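PDB 4HIZ: endosialidase, which probably hydrolyses the alpha-2,8 and alpha-2,9 linkages of polysialic acid, the capsular sugar of the bacteria that phage phi92 infects. Local coordinates for residues 190-195 / 216-221; 337-342 / 361-366; 374-379 / 385-390. All coordinates share one frame; numbering follows the deposited sequence. Where two conformers were deposited one is given.

Contact 1. Residues 190-195 / 216-221. With SIA (N-acetyl-alpha-neuraminic acid), chain D.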
loop_
_atom_site.group_PDB
_atom_site.type_symbol
_atom_site.label_atom_id
_atom_site.label_comp_id
_atom_site.label_asym_id
_atom_site.label_seq_id
_atom_site.Cartn_x
_atom_site.Cartn_y
_atom_site.Cartn_z
ATOM N N GLY A 190 -16.848 -3.808 41.467
ATOM C CA GLY A 190 -17.778 -3.014 42.267
ATOM C C GLY A 190 -17.803 -1.558 41.855
ATOM O O GLY A 190 -17.362 -1.170 40.753
ATOM N N GLY A 191 -18.342 -0.731 42.738
ATOM C CA GLY A 191 -18.367 0.699 42.503
ATOM C C GLY A 191 -19.551 1.300 41.776
ATOM O O GLY A 191 -19.575 2.529 41.569
ATOM N N ILE A 192 -20.517 0.478 41.365
ATOM C CA ILE A 192 -21.703 1.023 40.689
ATOM C C ILE A 192 -22.927 0.891 41.577
ATOM O O ILE A 192 -23.298 -0.237 41.957
ATOM C CB ILE A 192 -21.979 0.332 39.359
ATOM C CG1 ILE A 192 -20.744 0.465 38.436
ATOM C CG2 ILE A 192 -23.235 0.942 38.710
ATOM C CD1 ILE A 192 -20.904 -0.260 37.054
ATOM N N THR A 193 -23.557 2.023 41.910
ATOM C CA THR A 193 -24.741 1.987 42.784
ATOM C C THR A 193 -25.878 2.800 42.176
ATOM O O THR A 193 -25.648 3.873 41.573
ATOM C CB THR A 193 -24.442 2.539 44.180
ATOM O OG1 THR A 193 -23.806 3.808 44.069
ATOM C CG2 THR A 193 -23.544 1.582 44.963
ATOM N N ILE A 194 -27.096 2.285 42.336
ATOM C CA ILE A 194 -28.311 2.985 41.911
ATOM C C ILE A 194 -29.378 2.815 42.975
ATOM O O ILE A 194 -29.636 1.684 43.387
ATOM C CB ILE A 194 -28.866 2.382 40.610
ATOM C CG1 ILE A 194 -27.732 2.229 39.578
ATOM C CG2 ILE A 194 -29.969 3.302 40.027
ATOM C CD1 ILE A 194 -28.070 1.352 38.396
ATOM N N SER A 195 -30.026 3.905 43.385
ATOM C CA SER A 195 -31.163 3.769 44.305
ATOM C C SER A 195 -32.419 3.431 43.547
ATOM O O SER A 195 -32.621 3.924 42.439
ATOM C CB SER A 195 -31.391 5.066 45.087
ATOM O OG SER A 195 -30.250 5.293 45.867
ATOM N N VAL A 216 -18.670 7.152 26.975
ATOM C CA VAL A 216 -18.079 5.983 27.644
ATOM C C VAL A 216 -18.815 4.718 27.243
ATOM O O VAL A 216 -19.821 4.788 26.538
ATOM C CB VAL A 216 -18.091 6.145 29.191
ATOM C CG1 VAL A 216 -17.343 7.424 29.595
ATOM C CG2 VAL A 216 -19.532 6.160 29.711
ATOM N N ASN A 217 -18.307 3.560 27.664
ATOM C CA ASN A 217 -18.960 2.307 27.320
ATOM C C ASN A 217 -18.773 1.328 28.463
ATOM O O ASN A 217 -17.685 1.254 29.055
ATOM C CB ASN A 217 -18.318 1.750 26.035
ATOM C CG ASN A 217 -18.830 0.380 25.668
ATOM O OD1 ASN A 217 -18.220 -0.623 26.020
ATOM N ND2 ASN A 217 -19.927 0.328 24.909
ATOM N N PHE A 218 -19.837 0.590 28.780
ATOM C CA PHE A 218 -19.822 -0.395 29.848
ATOM C C PHE A 218 -20.124 -1.792 29.351
ATOM O O PHE A 218 -20.935 -1.966 28.433
ATOM C CB PHE A 218 -20.959 -0.059 30.831
ATOM C CG PHE A 218 -20.758 1.215 31.580
ATOM C CD1 PHE A 218 -20.114 1.203 32.818
ATOM C CD2 PHE A 218 -21.284 2.412 31.104
ATOM C CE1 PHE A 218 -19.929 2.384 33.563
ATOM C CE2 PHE A 218 -21.125 3.623 31.842
ATOM C CZ PHE A 218 -20.440 3.611 33.077
ATOM N N SER A 219 -19.518 -2.798 29.978
ATOM C CA SER A 219 -19.897 -4.183 29.672
ATOM C C SER A 219 -19.856 -5.011 30.948
ATOM O O SER A 219 -18.970 -4.800 31.811
ATOM C CB SER A 219 -18.947 -4.794 28.617
ATOM O OG SER A 219 -19.470 -6.033 28.174
ATOM N N ASN A 220 -20.820 -5.919 31.091
ATOM C CA ASN A 220 -20.840 -6.831 32.238
ATOM C C ASN A 220 -20.895 -6.117 33.599
ATOM O O ASN A 220 -20.351 -6.618 34.588
ATOM C CB ASN A 220 -19.657 -7.800 32.182
ATOM C CG ASN A 220 -19.548 -8.510 30.811
ATOM O OD1 ASN A 220 -18.913 -8.002 29.871
ATOM N ND2 ASN A 220 -20.185 -9.692 30.699
ATOM N N SER A 221 -21.578 -4.969 33.661
ATOM C CA SER A 221 -21.577 -4.195 34.891
ATOM C C SER A 221 -22.235 -4.877 36.089
ATOM O O SER A 221 -21.930 -4.528 37.212
ATOM C CB SER A 221 -22.281 -2.843 34.668
ATOM O OG SER A 221 -23.689 -3.059 34.507
HETATM C C1 SIA D . -23.428 -5.413 28.606
HETATM C C2 SIA D . -23.858 -5.543 27.145
HETATM C C3 SIA D . -23.302 -4.395 26.277
HETATM C C4 SIA D . -21.816 -4.551 25.971
HETATM C C5 SIA D . -21.491 -5.966 25.472
HETATM C C6 SIA D . -22.065 -7.025 26.419
HETATM C C7 SIA D . -21.920 -8.433 25.835
HETATM C C8 SIA D . -22.370 -9.549 26.790
HETATM C C9 SIA D . -22.058 -9.264 28.249
HETATM C C10 SIA D . -19.390 -6.304 24.216
HETATM C C11 SIA D . -17.890 -6.350 24.313
HETATM N N5 SIA D . -20.033 -6.068 25.367
HETATM O O1A SIA D . -23.586 -4.298 29.140
HETATM O O1B SIA D . -22.944 -6.377 29.248
HETATM O O4 SIA D . -21.429 -3.585 24.966
HETATM O O6 SIA D . -23.464 -6.827 26.643
HETATM O O7 SIA D . -22.775 -8.480 24.683
HETATM O O8 SIA D . -23.783 -9.702 26.662
HETATM O O9 SIA D . -23.255 -8.951 28.992
HETATM O O10 SIA D . -19.987 -6.483 23.152
#
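This is a small apolar contact in which the end of I192 meets S221 and F218, two residues of 216-221, inside the small beta domain built from residues of about 185 to 264. I192 belongs to strand 192-194 and F218 to strand 215-219. The two strands are not neighbours in their sheet, so the meeting is made by side chains. CG1 of I192 lies beside its own backbone N (chi1 -58°), and the extended chain beyond it carries CD1 forward. I192 CD1 stops 3.8 Å from S221 CB. I192 CD1 is also 4.5 Å from F218 CE1, at a slant to the ring. The F218 ring is held further by a T-shaped stack with F262. N255 bridges the two segments: its side chain bonds to I192 N and to S221 O. The hydroxyl of S221 turns to V226 O and A223 N.

The residues next to F218 hold a sialic acid. N5 of the sugar donates to S219 OG at 2.9 Å. The same OG donates to N220 OD1 at 2.7 Å, arriving 46° above the carbonyl plane. S219 OG is thus used both as acceptor and as donor, and the bond to N220 fixes its hydroxyl. The backbone N of N220 donates to the carboxylate oxygen O1B at 2.8 Å, almost straight at 170°. The N220 amide lies against C9 of the sugar tail, with ND2 its nearest atom. S227 OG adds another bond to the sugar. I499 of a second subunit packs on N217 and S219.

The apolar interior thus backs a sialic acid site beside a second subunit, consistent with the lectin-like beta barrel inserted in the propeller of phage endosialidases.

Contact 2. Residues 337-342 / 361-366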
loop_
_atom_site.group_PDB
_atom_site.type_symbol
_atom_site.label_atom_id
_atom_site.label_comp_id
_atom_site.label_asym_id
_atom_site.label_seq_id
_atom_site.Cartn_x
_atom_site.Cartn_y
_atom_site.Cartn_z
ATOM N N ARG A 337 5.635 32.498 33.340
ATOM C CA ARG A 337 6.857 32.498 34.141
ATOM C C ARG A 337 8.049 32.463 33.209
ATOM O O ARG A 337 8.222 31.483 32.463
ATOM C CB ARG A 337 6.852 31.298 35.090
ATOM C CG ARG A 337 5.703 31.413 36.143
ATOM C CD ARG A 337 5.533 30.182 36.982
ATOM N NE ARG A 337 4.437 30.408 37.940
ATOM C CZ ARG A 337 4.129 29.600 38.936
ATOM N NH1 ARG A 337 4.834 28.508 39.140
ATOM N NH2 ARG A 337 3.127 29.919 39.753
ATOM N N THR A 338 8.853 33.514 33.219
ATOM C CA THR A 338 9.896 33.649 32.177
ATOM C C THR A 338 11.301 33.397 32.704
ATOM O O THR A 338 11.572 33.536 33.914
ATOM C CB THR A 338 9.877 35.059 31.531
ATOM O OG1 THR A 338 10.045 36.055 32.542
ATOM C CG2 THR A 338 8.545 35.298 30.809
ATOM N N ILE A 339 12.195 33.025 31.792
ATOM C CA ILE A 339 13.610 32.965 32.118
ATOM C C ILE A 339 14.198 34.369 31.944
ATOM O O ILE A 339 13.543 35.274 31.402
ATOM C CB ILE A 339 14.352 31.929 31.230
ATOM C CG1 ILE A 339 14.409 32.380 29.754
ATOM C CG2 ILE A 339 13.689 30.563 31.376
ATOM C CD1 ILE A 339 15.338 31.464 28.891
ATOM N N SER A 340 15.412 34.565 32.433
ATOM C CA SER A 340 16.078 35.869 32.407
ATOM C C SER A 340 16.299 36.380 30.989
ATOM O O SER A 340 16.515 35.578 30.067
ATOM C CB SER A 340 17.434 35.753 33.109
ATOM O OG SER A 340 17.285 35.312 34.456
ATOM N N GLN A 341 16.327 37.701 30.821
ATOM C CA GLN A 341 16.492 38.298 29.509
ATOM C C GLN A 341 17.779 37.824 28.826
ATOM O O GLN A 341 17.807 37.601 27.602
ATOM C CB GLN A 341 16.507 39.832 29.652
ATOM C CG GLN A 341 16.352 40.520 28.300
ATOM C CD GLN A 341 14.972 40.273 27.753
ATOM O OE1 GLN A 341 13.975 40.652 28.384
ATOM N NE2 GLN A 341 14.890 39.622 26.595
ATOM N N GLU A 342 18.832 37.656 29.624
ATOM C CA GLU A 342 20.140 37.229 29.116
ATOM C C GLU A 342 20.034 35.955 28.275
ATOM O O GLU A 342 20.742 35.791 27.272
ATOM C CB GLU A 342 21.088 36.979 30.295
ATOM C CG GLU A 342 22.429 36.406 29.931
ATOM C CD GLU A 342 23.392 36.321 31.104
ATOM O OE1 GLU A 342 22.984 36.612 32.250
ATOM O OE2 GLU A 342 24.571 35.964 30.878
ATOM N N LEU A 361 14.595 22.823 31.301
ATOM C CA LEU A 361 14.225 23.564 30.096
ATOM C C LEU A 361 15.449 23.683 29.198
ATOM O O LEU A 361 16.561 23.914 29.679
ATOM C CB LEU A 361 13.713 24.973 30.512
ATOM C CG LEU A 361 13.349 25.970 29.388
ATOM C CD1 LEU A 361 12.249 26.953 29.857
ATOM C CD2 LEU A 361 14.548 26.799 28.897
ATOM N N THR A 362 15.262 23.496 27.891
ATOM C CA THR A 362 16.329 23.876 26.944
ATOM C C THR A 362 15.773 24.865 25.950
ATOM O O THR A 362 14.573 24.836 25.658
ATOM C CB THR A 362 16.793 22.660 26.088
ATOM O OG1 THR A 362 15.673 22.137 25.368
ATOM C CG2 THR A 362 17.400 21.586 26.953
ATOM N N THR A 363 16.635 25.731 25.395
ATOM C CA THR A 363 16.160 26.666 24.389
ATOM C C THR A 363 16.774 26.340 23.052
ATOM O O THR A 363 17.806 25.664 22.968
ATOM C CB THR A 363 16.583 28.134 24.700
ATOM O OG1 THR A 363 18.009 28.199 24.770
ATOM C CG2 THR A 363 16.005 28.616 26.045
ATOM N N ARG A 364 16.104 26.815 22.015
ATOM C CA ARG A 364 16.674 26.901 20.673
ATOM C C ARG A 364 17.379 28.258 20.512
ATOM O O ARG A 364 16.784 29.304 20.808
ATOM C CB ARG A 364 15.537 26.885 19.658
ATOM C CG ARG A 364 15.985 27.197 18.207
ATOM C CD ARG A 364 14.800 26.956 17.286
ATOM N NE ARG A 364 15.028 27.536 15.976
ATOM C CZ ARG A 364 14.227 27.369 14.933
ATOM N NH1 ARG A 364 13.134 26.624 15.034
ATOM N NH2 ARG A 364 14.534 27.934 13.773
ATOM N N GLY A 365 18.609 28.244 20.009
ATOM C CA GLY A 365 19.319 29.489 19.668
ATOM C C GLY A 365 18.864 29.946 18.284
ATOM O O GLY A 365 18.651 29.097 17.388
ATOM N N THR A 366 18.738 31.262 18.062
ATOM C CA THR A 366 18.211 31.695 16.779
ATOM C C THR A 366 19.247 32.397 15.917
ATOM O O THR A 366 18.936 32.834 14.795
ATOM C CB THR A 366 16.947 32.573 16.933
ATOM O OG1 THR A 366 17.273 33.734 17.715
ATOM C CG2 THR A 366 15.790 31.772 17.635
#
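L361 starts the second segment, and its CD1 methyl meets the branch methyl CG2 of I339 at 4.2 Å. CG of L361 stands opposite its backbone N across the CA-CB bond (chi1 176°). This carries the two methyls off strand 358-365 toward I339. The side chain of L361 is also flanked by P350 and I352 of strand 347-355, the next strand of its own sheet, and by W385.

Two residues on, T363 brings the strand back to I339. Its CG2 methyl lies 4.1 Å from I339 CD1, the far end of the longer branch. The hydroxyl OG1 sits between the backbone N and the carbonyl carbon (chi1 59°) and binds T374 N. The polar branch of T363 is therefore spent within its own sheet, and the methyl branch is left for I339. L319 of strand 318-324 touches both I339 and T363.

I339 itself belongs to the segment that carries the last strand of the preceding four-stranded sheet. Its two branches divide the work: CG2 serves L361, while CG1 and CD1 run on to T363. Both side chains are met at a slant. The CA atoms of I339 and L361 are 9.6 Å apart, so the backbones stay well separated and the side chains span the gap.

Two consecutive propeller blades are joined here by three buried side chains. The chemistry is methyl against methyl, with no polar bond between the two segments. It implies a hydrophobic seam, whose fit rests on shape rather than on directed bonds.

Contact 3. Residues 374-379 / 385-390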
loop_
_atom_site.group_PDB
_atom_site.type_symbol
_atom_site.label_atom_id
_atom_site.label_comp_id
_atom_site.label_asym_id
_atom_site.label_seq_id
_atom_site.Cartn_x
_atom_site.Cartn_y
_atom_site.Cartn_z
ATOM N N THR A 374 20.563 27.110 25.688
ATOM C CA THR A 374 20.859 27.103 27.120
ATOM C C THR A 374 20.075 25.962 27.736
ATOM O O THR A 374 18.954 25.676 27.307
ATOM C CB THR A 374 20.339 28.418 27.747
ATOM O OG1 THR A 374 20.995 29.519 27.117
ATOM C CG2 THR A 374 20.611 28.509 29.250
ATOM N N LEU A 375 20.679 25.312 28.721
ATOM C CA LEU A 375 20.001 24.354 29.586
ATOM C C LEU A 375 19.715 25.041 30.915
ATOM O O LEU A 375 20.578 25.732 31.463
ATOM C CB LEU A 375 20.885 23.113 29.815
ATOM C CG LEU A 375 20.433 22.076 30.860
ATOM C CD1 LEU A 375 19.095 21.405 30.476
ATOM C CD2 LEU A 375 21.524 21.003 31.057
ATOM N N ALA A 376 18.511 24.878 31.437
ATOM C CA ALA A 376 18.169 25.545 32.702
ATOM C C ALA A 376 17.371 24.581 33.578
ATOM O O ALA A 376 16.759 23.634 33.065
ATOM C CB ALA A 376 17.386 26.808 32.411
ATOM N N MET A 377 17.381 24.807 34.901
ATOM C CA MET A 377 16.533 24.025 35.781
ATOM C C MET A 377 15.937 24.932 36.844
ATOM O O MET A 377 16.564 25.915 37.236
ATOM C CB MET A 377 17.332 22.886 36.417
ATOM C CG MET A 377 18.466 23.366 37.281
ATOM S SD MET A 377 18.003 23.438 39.035
ATOM C CE MET A 377 18.633 21.822 39.394
ATOM N N SER A 378 14.731 24.603 37.306
ATOM C CA SER A 378 14.074 25.407 38.331
ATOM C C SER A 378 13.543 24.460 39.368
ATOM O O SER A 378 12.884 23.479 39.033
ATOM C CB SER A 378 12.911 26.199 37.735
ATOM O OG SER A 378 12.153 26.839 38.764
ATOM N N ALA A 379 13.806 24.771 40.634
ATOM C CA ALA A 379 13.287 23.990 41.754
ATOM C C ALA A 379 11.988 24.589 42.309
ATOM O O ALA A 379 11.416 24.068 43.280
ATOM C CB ALA A 379 14.339 23.899 42.859
ATOM N N TRP A 385 15.486 30.272 37.995
ATOM C CA TRP A 385 16.187 29.256 37.238
ATOM C C TRP A 385 17.685 29.332 37.487
ATOM O O TRP A 385 18.212 30.409 37.823
ATOM C CB TRP A 385 15.943 29.504 35.758
ATOM C CG TRP A 385 14.530 29.425 35.331
ATOM C CD1 TRP A 385 13.605 30.440 35.357
ATOM C CD2 TRP A 385 13.860 28.280 34.761
ATOM N NE1 TRP A 385 12.396 29.989 34.859
ATOM C CE2 TRP A 385 12.529 28.672 34.486
ATOM C CE3 TRP A 385 14.257 26.955 34.481
ATOM C CZ2 TRP A 385 11.589 27.804 33.939
ATOM C CZ3 TRP A 385 13.311 26.089 33.934
ATOM C CH2 TRP A 385 11.992 26.519 33.667
ATOM N N ASN A 386 18.356 28.190 37.318
ATOM C CA ASN A 386 19.811 28.091 37.216
ATOM C C ASN A 386 20.134 27.748 35.754
ATOM O O ASN A 386 19.495 26.854 35.182
ATOM C CB ASN A 386 20.285 26.946 38.105
ATOM C CG ASN A 386 20.031 27.242 39.575
ATOM O OD1 ASN A 386 19.286 26.534 40.261
ATOM N ND2 ASN A 386 20.630 28.313 40.047
ATOM N N TYR A 387 21.105 28.446 35.156
ATOM C CA TYR A 387 21.359 28.374 33.715
ATOM C C TYR A 387 22.729 27.829 33.390
ATOM O O TYR A 387 23.715 28.123 34.111
ATOM C CB TYR A 387 21.321 29.796 33.130
ATOM C CG TYR A 387 20.036 30.530 33.394
ATOM C CD1 TYR A 387 18.908 30.282 32.619
ATOM C CD2 TYR A 387 19.949 31.474 34.422
ATOM C CE1 TYR A 387 17.707 30.965 32.847
ATOM C CE2 TYR A 387 18.764 32.161 34.665
ATOM C CZ TYR A 387 17.644 31.905 33.871
ATOM O OH TYR A 387 16.471 32.595 34.118
ATOM N N LEU A 388 22.796 27.102 32.270
ATOM C CA LEU A 388 24.059 26.657 31.700
ATOM C C LEU A 388 24.002 26.886 30.184
ATOM O O LEU A 388 23.247 26.201 29.482
ATOM C CB LEU A 388 24.261 25.157 31.966
ATOM C CG LEU A 388 24.566 24.714 33.407
ATOM C CD1 LEU A 388 24.463 23.195 33.528
ATOM C CD2 LEU A 388 25.967 25.175 33.807
ATOM N N ARG A 389 24.784 27.829 29.678
ATOM C CA ARG A 389 24.822 28.048 28.236
ATOM C C ARG A 389 25.615 26.930 27.566
ATOM O O ARG A 389 26.715 26.592 28.013
ATOM C CB ARG A 389 25.511 29.395 27.959
ATOM C CG ARG A 389 25.574 29.761 26.473
ATOM C CD ARG A 389 24.284 30.399 26.011
ATOM N NE ARG A 389 24.083 31.731 26.605
ATOM C CZ ARG A 389 23.088 32.538 26.267
ATOM N NH1 ARG A 389 22.173 32.157 25.371
ATOM N NH2 ARG A 389 22.995 33.751 26.822
ATOM N N PHE A 390 25.089 26.341 26.496
ATOM C CA PHE A 390 25.955 25.469 25.696
ATOM C C PHE A 390 27.002 26.318 24.993
ATOM O O PHE A 390 26.693 27.400 24.511
ATOM C CB PHE A 390 25.165 24.674 24.645
ATOM C CG PHE A 390 24.344 23.545 25.210
ATOM C CD1 PHE A 390 23.034 23.773 25.632
ATOM C CD2 PHE A 390 24.877 22.250 25.278
ATOM C CE1 PHE A 390 22.260 22.746 26.145
ATOM C CE2 PHE A 390 24.091 21.181 25.792
ATOM C CZ PHE A 390 22.782 21.439 26.199
#
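The W385 side chain leaves with CG beside the backbone N (chi1 -61°), and chi2 of 86° turns the indole across S378. CB of S378 then sits over one face, 3.7 Å from the centroid of the six-membered ring and 16° off its normal. This is a CH-pi contact. The hydroxyl of S378 faces the turn between the strands, where it meets N384 O and the N atoms of D380 and G382.

The two segments form an antiparallel beta hairpin. L375 and L388 are a hydrogen-bonded pair, with L375 N to L388 O at 2.8 Å and L388 N to L375 O at 2.7 Å. M377 and N386 are the next such pair. M377 N reaches N386 O at 3.0 Å, and N386 N reaches M377 O at 2.9 Å. M377 and N386 lie side by side, with SD 3.6 Å from OD1.

A376 shares its sheet face with T374, Y387 and R389. Its methyl CB is 3.8 Å from W385 CE3 and 3.8 Å from Y387 CD1, so it touches both aromatic side chains, each at a slant. CG2 of T374 comes to the edge of the Y387 ring. The bent R389 chain crosses T374 obliquely, and its guanidinium bonds to G372 O through NH1 and to E342 O through NH2.

On the other face L375 packs on L388, and its CB touches CE1 of F390. L408 of strand 407-413 touches L375, I410 of the same strand touches F390, and W446 touches M377 and L388.

Strand 386-389 is an end strand of its four-stranded sheet, while strand 374-378 pairs on its second side with strand 358-365. Helix 341-344 lies across the A376 face, where Y343 stacks on Y387.

Overall arrangement
All three contacts fall within the catalytic propeller range, in the order 1, 2, 3 along the chain. Contact 1 stands apart, with its centre 49 Å from those of contacts 2 and 3. It belongs to a small beta domain inserted between two strands of one propeller sheet. Contacts 2 and 3 are neighbours, with centres 9 Å apart. They share the sheet of strands 347-355, 358-365, 374-378 and 386-389. L361 O receives A376 N between adjacent strands, and S340 N bonds to Y387 OH across the blades. Contact 3 pairs the last two strands of one blade, contact 2 joins that blade to the preceding one, and contact 1 backs a remote sialic acid site.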